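Long-range contacts in VgrG protein (Vibrio cholerae, PDB 4DTH), which carries an actin cross-linking toxin domain that binds ATP and magnesium and probably uses them to join monomers of G-actin covalently: residues S42-A52 with G138-H149; Q66-L75 with V150-A159. All blocks are in the same frame, centred on the assembly; numbering follows the deposited sequence.

How the contacts relate
Contact 1 and contact 2 alternate along the chain: 42-52 comes first, then 66-75, then 138-149 and directly after it 150-159. Their centres lie about 21 Å apart, on the same side of the chain's centre and within the actin cross-linking domain. Strand 45-51 pairs with strand 56-68, whose far end enters contact 2, while strand 140-144 is followed by strand 150-153, which pairs with strand 34-38. The two contacts touch where CE2 of F46 packs 4.1 Å from CD1 of I151. These pairings tie both contacts into one strand network of the domain. Contact 1 approaches the nucleotide through K45, whose side chain is about 6 Å from the bound ATP; contact 2 lies farther out.

Contact 1 of 2, residues S42-A52 with G138-H149; sequences SAQKFGYVKSA and GRFVIEITNAKH
K50 and E143 meet on one face of an antiparallel sheet in which strand 45-51 runs between strands 140-144 and 56-68. Y48 with E143 and K50 with V141 are hydrogen-bonded pairs; V49 with I142 is a non-hydrogen-bonded one. The bond from E143 N to Y48 O is short and straight (2.8 Å, 174° at the hydrogen).

E143 can be followed outward. Its CB sits over one face of the Y48 ring, 3.7 Å from the centroid, a CH-pi contact; CG continues across the ring to CZ and OH. A bend at chi2 (-78°) then turns the carboxylate toward K50, where OE1 takes a salt bridge from NZ at 2.9 Å, met from above the carboxylate plane. Glutamate suits the place because its methylenes cover the ring while its charge answers the lysine. The extended K50 chain lies alongside V141, and T145 CG2 closes on the edge of the Y48 ring.

On the other face V49 CG2 packs against I142 CG1, and I142 leans on W113 and H117 of helix 101-124; both residues are apolar, as suits a face covered by a helix at I142. At the start of strand 45-51, F46 and G47 both face L60 in a classic beta bulge. G47 is fully extended, its CA 3.2 Å from E143 O, a close approach that suits glycine. F46 CD2 lies over the H149 ring, with the ring planes 44° apart. The backbone O of F46 is gripped from one face of its carbonyl plane by two backbone donors, T145 N at 2.9 Å and N146 N at 3.1 Å.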
loop_
_atom_site.group_PDB
_atom_site.type_symbol
_atom_site.label_atom_id
_atom_site.label_comp_id
_atom_site.label_asym_id
_atom_site.label_seq_id
_atom_site.Cartn_x
_atom_site.Cartn_y
_atom_site.Cartn_z
ATOM N N SER A 42 -11.425 -15.675 6.422
ATOM C CA SER A 42 -10.535 -15.436 7.571
ATOM C C SER A 42 -9.961 -14.022 7.465
ATOM O O SER A 42 -9.896 -13.470 6.362
ATOM C CB SER A 42 -9.351 -16.402 7.543
ATOM O OG SER A 42 -9.679 -17.697 8.012
ATOM N N ALA A 43 -9.496 -13.456 8.592
ATOM C CA ALA A 43 -8.839 -12.151 8.594
ATOM C C ALA A 43 -7.505 -12.307 7.853
ATOM O O ALA A 43 -6.943 -13.409 7.833
ATOM C CB ALA A 43 -8.592 -11.683 10.022
ATOM N N GLN A 44 -7.022 -11.218 7.226
ATOM C CA GLN A 44 -5.775 -11.250 6.466
ATOM C C GLN A 44 -4.564 -11.568 7.362
ATOM O O GLN A 44 -3.698 -12.331 6.953
ATOM C CB GLN A 44 -5.566 -9.942 5.675
ATOM C CG GLN A 44 -6.794 -9.440 4.874
ATOM C CD GLN A 44 -7.319 -10.396 3.822
ATOM O OE1 GLN A 44 -8.514 -10.720 3.786
ATOM N NE2 GLN A 44 -6.450 -10.846 2.929
ATOM N N LYS A 45 -4.521 -11.014 8.584
ATOM C CA LYS A 45 -3.413 -11.215 9.518
ATOM C C LYS A 45 -3.538 -12.494 10.325
ATOM O O LYS A 45 -4.598 -12.740 10.892
ATOM C CB LYS A 45 -3.285 -10.005 10.466
ATOM C CG LYS A 45 -2.739 -8.749 9.794
ATOM C CD LYS A 45 -3.813 -7.783 9.318
ATOM C CE LYS A 45 -4.026 -6.656 10.295
ATOM N NZ LYS A 45 -4.302 -5.376 9.599
ATOM N N PHE A 46 -2.461 -13.312 10.375
ATOM C CA PHE A 46 -2.457 -14.539 11.184
ATOM C C PHE A 46 -1.345 -14.558 12.225
ATOM O O PHE A 46 -1.286 -15.455 13.072
ATOM C CB PHE A 46 -2.506 -15.820 10.332
ATOM C CG PHE A 46 -1.303 -16.101 9.465
ATOM C CD1 PHE A 46 -1.214 -15.576 8.179
ATOM C CD2 PHE A 46 -0.286 -16.939 9.907
ATOM C CE1 PHE A 46 -0.113 -15.862 7.361
ATOM C CE2 PHE A 46 0.809 -17.234 9.086
ATOM C CZ PHE A 46 0.890 -16.686 7.822
ATOM N N GLY A 47 -0.501 -13.534 12.195
ATOM C CA GLY A 47 0.581 -13.406 13.155
ATOM C C GLY A 47 1.457 -12.201 12.916
ATOM O O GLY A 47 1.202 -11.395 12.015
ATOM N N TYR A 48 2.500 -12.086 13.726
ATOM C CA TYR A 48 3.479 -11.020 13.597
ATOM C C TYR A 48 4.800 -11.407 14.221
ATOM O O TYR A 48 4.878 -12.352 15.026
ATOM C CB TYR A 48 2.957 -9.658 14.129
ATOM C CG TYR A 48 2.685 -9.611 15.616
ATOM C CD1 TYR A 48 1.472 -10.052 16.138
ATOM C CD2 TYR A 48 3.610 -9.056 16.496
ATOM C CE1 TYR A 48 1.198 -9.972 17.502
ATOM C CE2 TYR A 48 3.350 -8.975 17.865
ATOM C CZ TYR A 48 2.137 -9.425 18.361
ATOM O OH TYR A 48 1.865 -9.351 19.704
ATOM N N VAL A 49 5.851 -10.705 13.806
ATOM C CA VAL A 49 7.192 -10.900 14.334
ATOM C C VAL A 49 7.589 -9.615 15.017
ATOM O O VAL A 49 7.402 -8.528 14.457
ATOM C CB VAL A 49 8.207 -11.356 13.251
ATOM C CG1 VAL A 49 9.658 -11.231 13.729
ATOM C CG2 VAL A 49 7.915 -12.788 12.817
ATOM N N LYS A 50 8.105 -9.738 16.245
ATOM C CA LYS A 50 8.564 -8.586 17.001
ATOM C C LYS A 50 10.008 -8.800 17.450
ATOM O O LYS A 50 10.507 -9.931 17.427
ATOM C CB LYS A 50 7.623 -8.306 18.201
ATOM C CG LYS A 50 7.601 -9.400 19.274
ATOM C CD LYS A 50 6.570 -9.126 20.356
ATOM C CE LYS A 50 6.613 -10.191 21.429
ATOM N NZ LYS A 50 5.510 -10.044 22.419
ATOM N N SER A 51 10.675 -7.728 17.892
ATOM C CA SER A 51 12.017 -7.877 18.448
ATOM C C SER A 51 11.813 -8.433 19.864
ATOM O O SER A 51 10.703 -8.329 20.405
ATOM C CB SER A 51 12.723 -6.526 18.515
ATOM O OG SER A 51 12.062 -5.671 19.433
ATOM N N ALA A 52 12.865 -9.006 20.469
ATOM C CA ALA A 52 12.798 -9.514 21.848
ATOM C C ALA A 52 12.419 -8.387 22.832
ATOM O O ALA A 52 11.769 -8.648 23.843
ATOM C CB ALA A 52 14.129 -10.114 22.244
ATOM N N GLY A 138 17.806 -15.243 19.922
ATOM C CA GLY A 138 16.960 -14.457 20.809
ATOM C C GLY A 138 16.560 -13.089 20.291
ATOM O O GLY A 138 15.891 -12.363 21.017
ATOM N N ARG A 139 16.925 -12.727 19.033
ATOM C CA ARG A 139 16.602 -11.405 18.456
ATOM C C ARG A 139 15.123 -11.233 18.142
ATOM O O ARG A 139 14.608 -10.122 18.271
ATOM C CB ARG A 139 17.388 -11.127 17.150
ATOM C CG ARG A 139 18.903 -11.201 17.238
ATOM C CD ARG A 139 19.581 -10.122 16.422
ATOM N NE ARG A 139 19.892 -10.521 15.051
ATOM C CZ ARG A 139 19.796 -9.708 13.996
ATOM N NH1 ARG A 139 19.349 -8.466 14.140
ATOM N NH2 ARG A 139 20.117 -10.141 12.790
ATOM N N PHE A 140 14.468 -12.313 17.620
ATOM C CA PHE A 140 13.103 -12.246 17.106
ATOM C C PHE A 140 12.124 -13.210 17.733
ATOM O O PHE A 140 12.493 -14.319 18.125
ATOM C CB PHE A 140 13.114 -12.422 15.570
ATOM C CG PHE A 140 14.195 -11.627 14.875
ATOM C CD1 PHE A 140 14.206 -10.235 14.935
ATOM C CD2 PHE A 140 15.207 -12.267 14.170
ATOM C CE1 PHE A 140 15.222 -9.499 14.320
ATOM C CE2 PHE A 140 16.211 -11.529 13.533
ATOM C CZ PHE A 140 16.203 -10.148 13.601
ATOM N N VAL A 141 10.866 -12.775 17.825
ATOM C CA VAL A 141 9.776 -13.536 18.432
ATOM C C VAL A 141 8.581 -13.575 17.485
ATOM O O VAL A 141 8.147 -12.528 17.000
ATOM C CB VAL A 141 9.366 -12.939 19.817
ATOM C CG1 VAL A 141 8.140 -13.647 20.394
ATOM C CG2 VAL A 141 10.519 -12.961 20.817
ATOM N N ILE A 142 8.046 -14.782 17.238
ATOM C CA ILE A 142 6.835 -14.963 16.444
ATOM C C ILE A 142 5.670 -15.002 17.414
ATOM O O ILE A 142 5.711 -15.743 18.398
ATOM C CB ILE A 142 6.842 -16.282 15.598
ATOM C CG1 ILE A 142 7.986 -16.316 14.574
ATOM C CG2 ILE A 142 5.486 -16.495 14.905
ATOM C CD1 ILE A 142 8.231 -17.760 13.930
ATOM N N GLU A 143 4.625 -14.242 17.113
ATOM C CA GLU A 143 3.370 -14.259 17.848
ATOM C C GLU A 143 2.325 -14.723 16.835
ATOM O O GLU A 143 2.327 -14.238 15.701
ATOM C CB GLU A 143 3.007 -12.862 18.374
ATOM C CG GLU A 143 3.905 -12.364 19.493
ATOM C CD GLU A 143 3.634 -12.920 20.880
ATOM O OE1 GLU A 143 4.450 -12.639 21.786
ATOM O OE2 GLU A 143 2.621 -13.635 21.069
ATOM N N ILE A 144 1.476 -15.689 17.213
ATOM C CA ILE A 144 0.420 -16.214 16.340
ATOM C C ILE A 144 -0.921 -15.668 16.812
ATOM O O ILE A 144 -1.327 -15.932 17.945
ATOM C CB ILE A 144 0.441 -17.779 16.259
ATOM C CG1 ILE A 144 1.771 -18.313 15.657
ATOM C CG2 ILE A 144 -0.800 -18.339 15.521
ATOM C CD1 ILE A 144 2.112 -17.814 14.219
ATOM N N THR A 145 -1.607 -14.921 15.947
ATOM C CA THR A 145 -2.902 -14.313 16.284
ATOM C C THR A 145 -4.081 -15.113 15.763
ATOM O O THR A 145 -5.184 -14.992 16.298
ATOM C CB THR A 145 -2.922 -12.842 15.924
ATOM O OG1 THR A 145 -2.721 -12.729 14.521
ATOM C CG2 THR A 145 -1.863 -12.052 16.693
ATOM N N ASN A 146 -3.844 -15.958 14.745
ATOM C CA ASN A 146 -4.852 -16.876 14.236
ATOM C C ASN A 146 -4.217 -18.260 14.108
ATOM O O ASN A 146 -3.510 -18.538 13.137
ATOM C CB ASN A 146 -5.500 -16.410 12.928
ATOM C CG ASN A 146 -6.680 -17.265 12.509
ATOM O OD1 ASN A 146 -7.033 -18.259 13.154
ATOM N ND2 ASN A 146 -7.326 -16.897 11.420
ATOM N N ALA A 147 -4.455 -19.114 15.117
ATOM C CA ALA A 147 -3.926 -20.476 15.154
ATOM C C ALA A 147 -4.605 -21.385 14.123
ATOM O O ALA A 147 -4.076 -22.455 13.822
ATOM C CB ALA A 147 -4.068 -21.056 16.556
ATOM N N LYS A 148 -5.763 -20.961 13.584
ATOM C CA LYS A 148 -6.517 -21.705 12.579
ATOM C C LYS A 148 -5.903 -21.476 11.192
ATOM O O LYS A 148 -6.479 -20.805 10.336
ATOM C CB LYS A 148 -8.015 -21.338 12.622
ATOM C CG LYS A 148 -8.921 -22.550 12.789
ATOM C CD LYS A 148 -10.374 -22.152 13.033
ATOM C CE LYS A 148 -11.299 -23.339 12.934
ATOM N NZ LYS A 148 -11.660 -23.616 11.528
ATOM N N HIS A 149 -4.692 -22.011 11.004
ATOM C CA HIS A 149 -3.941 -21.940 9.752
ATOM C C HIS A 149 -2.976 -23.107 9.660
ATOM O O HIS A 149 -2.688 -23.756 10.669
ATOM C CB HIS A 149 -3.157 -20.599 9.628
ATOM C CG HIS A 149 -1.867 -20.566 10.401
ATOM N ND1 HIS A 149 -1.824 -20.143 11.718
ATOM C CD2 HIS A 149 -0.617 -20.935 10.021
ATOM C CE1 HIS A 149 -0.561 -20.261 12.096
ATOM N NE2 HIS A 149 0.203 -20.733 11.107
HETATM O O HOH W 1 -10.080 -17.572 10.884
HETATM O O HOH W 2 -6.343 -14.664 10.114
HETATM O O HOH W 3 -5.375 -12.470 13.352
#

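Contact 2 of 2, residues Q66-L75 with V150-A159. With SO4 (sulfate ion), chain G.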
loop_
_atom_site.group_PDB
_atom_site.type_symbol
_atom_site.label_atom_id
_atom_site.label_comp_id
_atom_site.label_asym_id
_atom_site.label_seq_id
_atom_site.Cartn_x
_atom_site.Cartn_y
_atom_site.Cartn_z
ATOM N N GLN A 66 -4.880 -18.788 -3.950
ATOM C CA GLN A 66 -4.377 -19.842 -4.847
ATOM C C GLN A 66 -5.321 -21.056 -4.941
ATOM O O GLN A 66 -4.882 -22.147 -5.323
ATOM C CB GLN A 66 -2.955 -20.289 -4.457
ATOM C CG GLN A 66 -1.911 -19.175 -4.322
ATOM C CD GLN A 66 -1.281 -18.782 -5.642
ATOM O OE1 GLN A 66 -1.670 -17.790 -6.266
ATOM N NE2 GLN A 66 -0.253 -19.508 -6.067
ATOM N N GLY A 67 -6.591 -20.858 -4.589
ATOM C CA GLY A 67 -7.593 -21.914 -4.649
ATOM C C GLY A 67 -7.893 -22.598 -3.330
ATOM O O GLY A 67 -7.214 -22.358 -2.332
ATOM N N SER A 68 -8.926 -23.449 -3.322
ATOM C CA SER A 68 -9.343 -24.179 -2.127
ATOM C C SER A 68 -8.263 -25.149 -1.655
ATOM O O SER A 68 -7.511 -25.697 -2.463
ATOM C CB SER A 68 -10.669 -24.895 -2.364
ATOM O OG SER A 68 -11.704 -23.934 -2.530
ATOM N N TYR A 69 -8.154 -25.295 -0.337
ATOM C CA TYR A 69 -7.172 -26.175 0.287
ATOM C C TYR A 69 -7.745 -27.561 0.423
ATOM O O TYR A 69 -8.887 -27.721 0.860
ATOM C CB TYR A 69 -6.769 -25.636 1.670
ATOM C CG TYR A 69 -5.844 -26.539 2.466
ATOM C CD1 TYR A 69 -4.520 -26.738 2.072
ATOM C CD2 TYR A 69 -6.276 -27.154 3.637
ATOM C CE1 TYR A 69 -3.650 -27.527 2.827
ATOM C CE2 TYR A 69 -5.417 -27.957 4.394
ATOM C CZ TYR A 69 -4.109 -28.148 3.979
ATOM O OH TYR A 69 -3.254 -28.932 4.722
ATOM N N GLN A 70 -6.943 -28.559 0.061
ATOM C CA GLN A 70 -7.299 -29.965 0.221
ATOM C C GLN A 70 -6.196 -30.595 1.052
ATOM O O GLN A 70 -5.040 -30.638 0.616
ATOM C CB GLN A 70 -7.465 -30.694 -1.132
ATOM C CG GLN A 70 -8.607 -30.144 -2.009
ATOM C CD GLN A 70 -9.963 -30.141 -1.319
ATOM O OE1 GLN A 70 -10.371 -31.109 -0.652
ATOM N NE2 GLN A 70 -10.687 -29.039 -1.459
ATOM N N ARG A 71 -6.560 -31.037 2.271
ATOM C CA ARG A 71 -5.638 -31.703 3.183
ATOM C C ARG A 71 -5.131 -32.966 2.484
ATOM O O ARG A 71 -5.959 -33.800 2.105
ATOM C CB ARG A 71 -6.367 -32.089 4.492
ATOM C CG ARG A 71 -5.489 -32.786 5.543
ATOM C CD ARG A 71 -4.608 -31.769 6.200
ATOM N NE ARG A 71 -3.691 -32.283 7.218
ATOM C CZ ARG A 71 -2.836 -31.487 7.850
ATOM N NH1 ARG A 71 -2.807 -30.188 7.578
ATOM N NH2 ARG A 71 -2.004 -31.980 8.756
ATOM N N PRO A 72 -3.801 -33.126 2.274
ATOM C CA PRO A 72 -3.311 -34.359 1.641
ATOM C C PRO A 72 -3.798 -35.596 2.409
ATOM O O PRO A 72 -3.780 -35.586 3.648
ATOM C CB PRO A 72 -1.788 -34.213 1.705
ATOM C CG PRO A 72 -1.561 -32.746 1.772
ATOM C CD PRO A 72 -2.678 -32.238 2.635
ATOM N N PRO A 73 -4.326 -36.629 1.707
ATOM C CA PRO A 73 -4.847 -37.815 2.412
ATOM C C PRO A 73 -3.869 -38.479 3.377
ATOM O O PRO A 73 -4.291 -38.941 4.428
ATOM C CB PRO A 73 -5.266 -38.752 1.272
ATOM C CG PRO A 73 -5.509 -37.855 0.123
ATOM C CD PRO A 73 -4.480 -36.773 0.245
ATOM N N SER A 74 -2.561 -38.464 3.058
ATOM C CA SER A 74 -1.520 -39.041 3.908
ATOM C C SER A 74 -1.275 -38.248 5.205
ATOM O O SER A 74 -0.543 -38.714 6.080
ATOM C CB SER A 74 -0.224 -39.226 3.125
ATOM O OG SER A 74 0.409 -37.983 2.869
ATOM N N LEU A 75 -1.895 -37.063 5.325
ATOM C CA LEU A 75 -1.788 -36.189 6.483
ATOM C C LEU A 75 -3.127 -35.977 7.196
ATOM O O LEU A 75 -3.246 -35.072 8.026
ATOM C CB LEU A 75 -1.124 -34.848 6.088
ATOM C CG LEU A 75 0.340 -34.927 5.624
ATOM C CD1 LEU A 75 0.871 -33.544 5.293
ATOM C CD2 LEU A 75 1.255 -35.570 6.691
ATOM N N VAL A 150 -2.464 -23.362 8.454
ATOM C CA VAL A 150 -1.389 -24.324 8.211
ATOM C C VAL A 150 -0.431 -23.704 7.202
ATOM O O VAL A 150 -0.851 -22.905 6.356
ATOM C CB VAL A 150 -1.825 -25.763 7.787
ATOM C CG1 VAL A 150 -2.602 -26.469 8.890
ATOM C CG2 VAL A 150 -2.599 -25.778 6.467
ATOM N N ILE A 151 0.844 -24.077 7.289
ATOM C CA ILE A 151 1.868 -23.635 6.340
ATOM C C ILE A 151 2.255 -24.876 5.547
ATOM O O ILE A 151 2.563 -25.912 6.147
ATOM C CB ILE A 151 3.101 -23.012 7.069
ATOM C CG1 ILE A 151 2.715 -21.761 7.901
ATOM C CG2 ILE A 151 4.258 -22.720 6.071
ATOM C CD1 ILE A 151 2.189 -20.524 7.073
ATOM N N ALA A 152 2.275 -24.769 4.214
ATOM C CA ALA A 152 2.631 -25.893 3.354
ATOM C C ALA A 152 3.547 -25.478 2.221
ATOM O O ALA A 152 3.388 -24.396 1.657
ATOM C CB ALA A 152 1.387 -26.566 2.807
ATOM N N ALA A 153 4.498 -26.351 1.879
ATOM C CA ALA A 153 5.471 -26.133 0.809
ATOM C C ALA A 153 4.815 -26.024 -0.551
ATOM O O ALA A 153 3.772 -26.641 -0.793
ATOM C CB ALA A 153 6.455 -27.281 0.787
ATOM N N GLY A 154 5.447 -25.250 -1.430
ATOM C CA GLY A 154 4.993 -25.066 -2.801
ATOM C C GLY A 154 3.591 -24.507 -2.866
ATOM O O GLY A 154 3.298 -23.492 -2.229
ATOM N N ASN A 155 2.709 -25.193 -3.598
ATOM C CA ASN A 155 1.326 -24.750 -3.704
ATOM C C ASN A 155 0.380 -25.463 -2.707
ATOM O O ASN A 155 -0.831 -25.263 -2.745
ATOM C CB ASN A 155 0.852 -24.770 -5.172
ATOM C CG ASN A 155 1.580 -23.734 -6.015
ATOM O OD1 ASN A 155 1.495 -22.519 -5.775
ATOM N ND2 ASN A 155 2.343 -24.190 -6.997
ATOM N N GLY A 156 0.965 -26.219 -1.772
ATOM C CA GLY A 156 0.234 -26.910 -0.712
ATOM C C GLY A 156 -0.647 -28.080 -1.115
ATOM O O GLY A 156 -1.536 -28.468 -0.348
ATOM N N ILE A 157 -0.406 -28.669 -2.302
ATOM C CA ILE A 157 -1.181 -29.826 -2.773
ATOM C C ILE A 157 -0.552 -31.141 -2.274
ATOM O O ILE A 157 -1.270 -32.020 -1.797
ATOM C CB ILE A 157 -1.418 -29.792 -4.317
ATOM C CG1 ILE A 157 -2.269 -28.547 -4.709
ATOM C CG2 ILE A 157 -2.069 -31.106 -4.829
ATOM C CD1 ILE A 157 -2.250 -28.159 -6.202
ATOM N N SER A 158 0.782 -31.262 -2.369
ATOM C CA SER A 158 1.499 -32.467 -1.947
ATOM C C SER A 158 1.763 -32.500 -0.443
ATOM O O SER A 158 1.989 -31.449 0.165
ATOM C CB SER A 158 2.822 -32.585 -2.695
ATOM O OG SER A 158 2.595 -32.692 -4.090
ATOM N N ALA A 159 1.809 -33.717 0.139
ATOM C CA ALA A 159 2.105 -33.872 1.564
ATOM C C ALA A 159 3.558 -33.485 1.865
ATOM O O ALA A 159 3.835 -32.954 2.941
ATOM C CB ALA A 159 1.842 -35.298 2.006
HETATM S S SO4 G . 2.614 -28.533 -4.675
HETATM O O1 SO4 G . 2.746 -29.671 -5.605
HETATM O O2 SO4 G . 3.682 -27.547 -4.977
HETATM O O3 SO4 G . 1.292 -27.915 -4.855
HETATM O O4 SO4 G . 2.719 -29.028 -3.284
HETATM O O HOH W 4 -2.738 -24.035 -4.132
HETATM O O HOH W 5 -4.405 -28.067 -1.224
HETATM O O HOH W 6 -3.962 -32.000 -1.453
#
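A159 is wedged among P72, S74 and L75: its CB lies 3.8 Å from P72 CB and 3.9 Å from L75 CD1, with S74 OG closing on the same methyl. A small side chain suits this close quarter. At the start of 150-159, V150 CG2 approaches the phenol end of Y69, 3.7 Å from OH, and the two side chains cross at about a right angle. V150 CG1 meets R71 NH1, so one valine touches both the tyrosine and the arginine.

Strand 150-153 ends here in a type II' beta turn from A153 to G156, and glycine suits the positive phi of both G154 and G156. One water joins Q70 N to G156 O, the last residue of the turn, and another joins Q70 O to I157 O just after it. Backbone amides of the turn and of the residues after it hold a sulfate, probably from the crystallisation liquor: N155 N gives a nearly straight bond to O2 at 2.9 Å, I157 N binds O3 at 3.2 Å, and S158 N binds O4 at 3.1 Å.

R71 is placed by its own segment. With CG anti to the backbone N (chi1 -179°), a bend at chi2 (75°) brings the guanidinium back toward the other segment; NE then gives a 2.9 Å bond to L75 O, which lies in the guanidinium plane, and NH1 reaches Y69 OH. H127 completes this cluster, bonding to Y69 OH through ND1 and taking NH1 of R71 on its backbone oxygen.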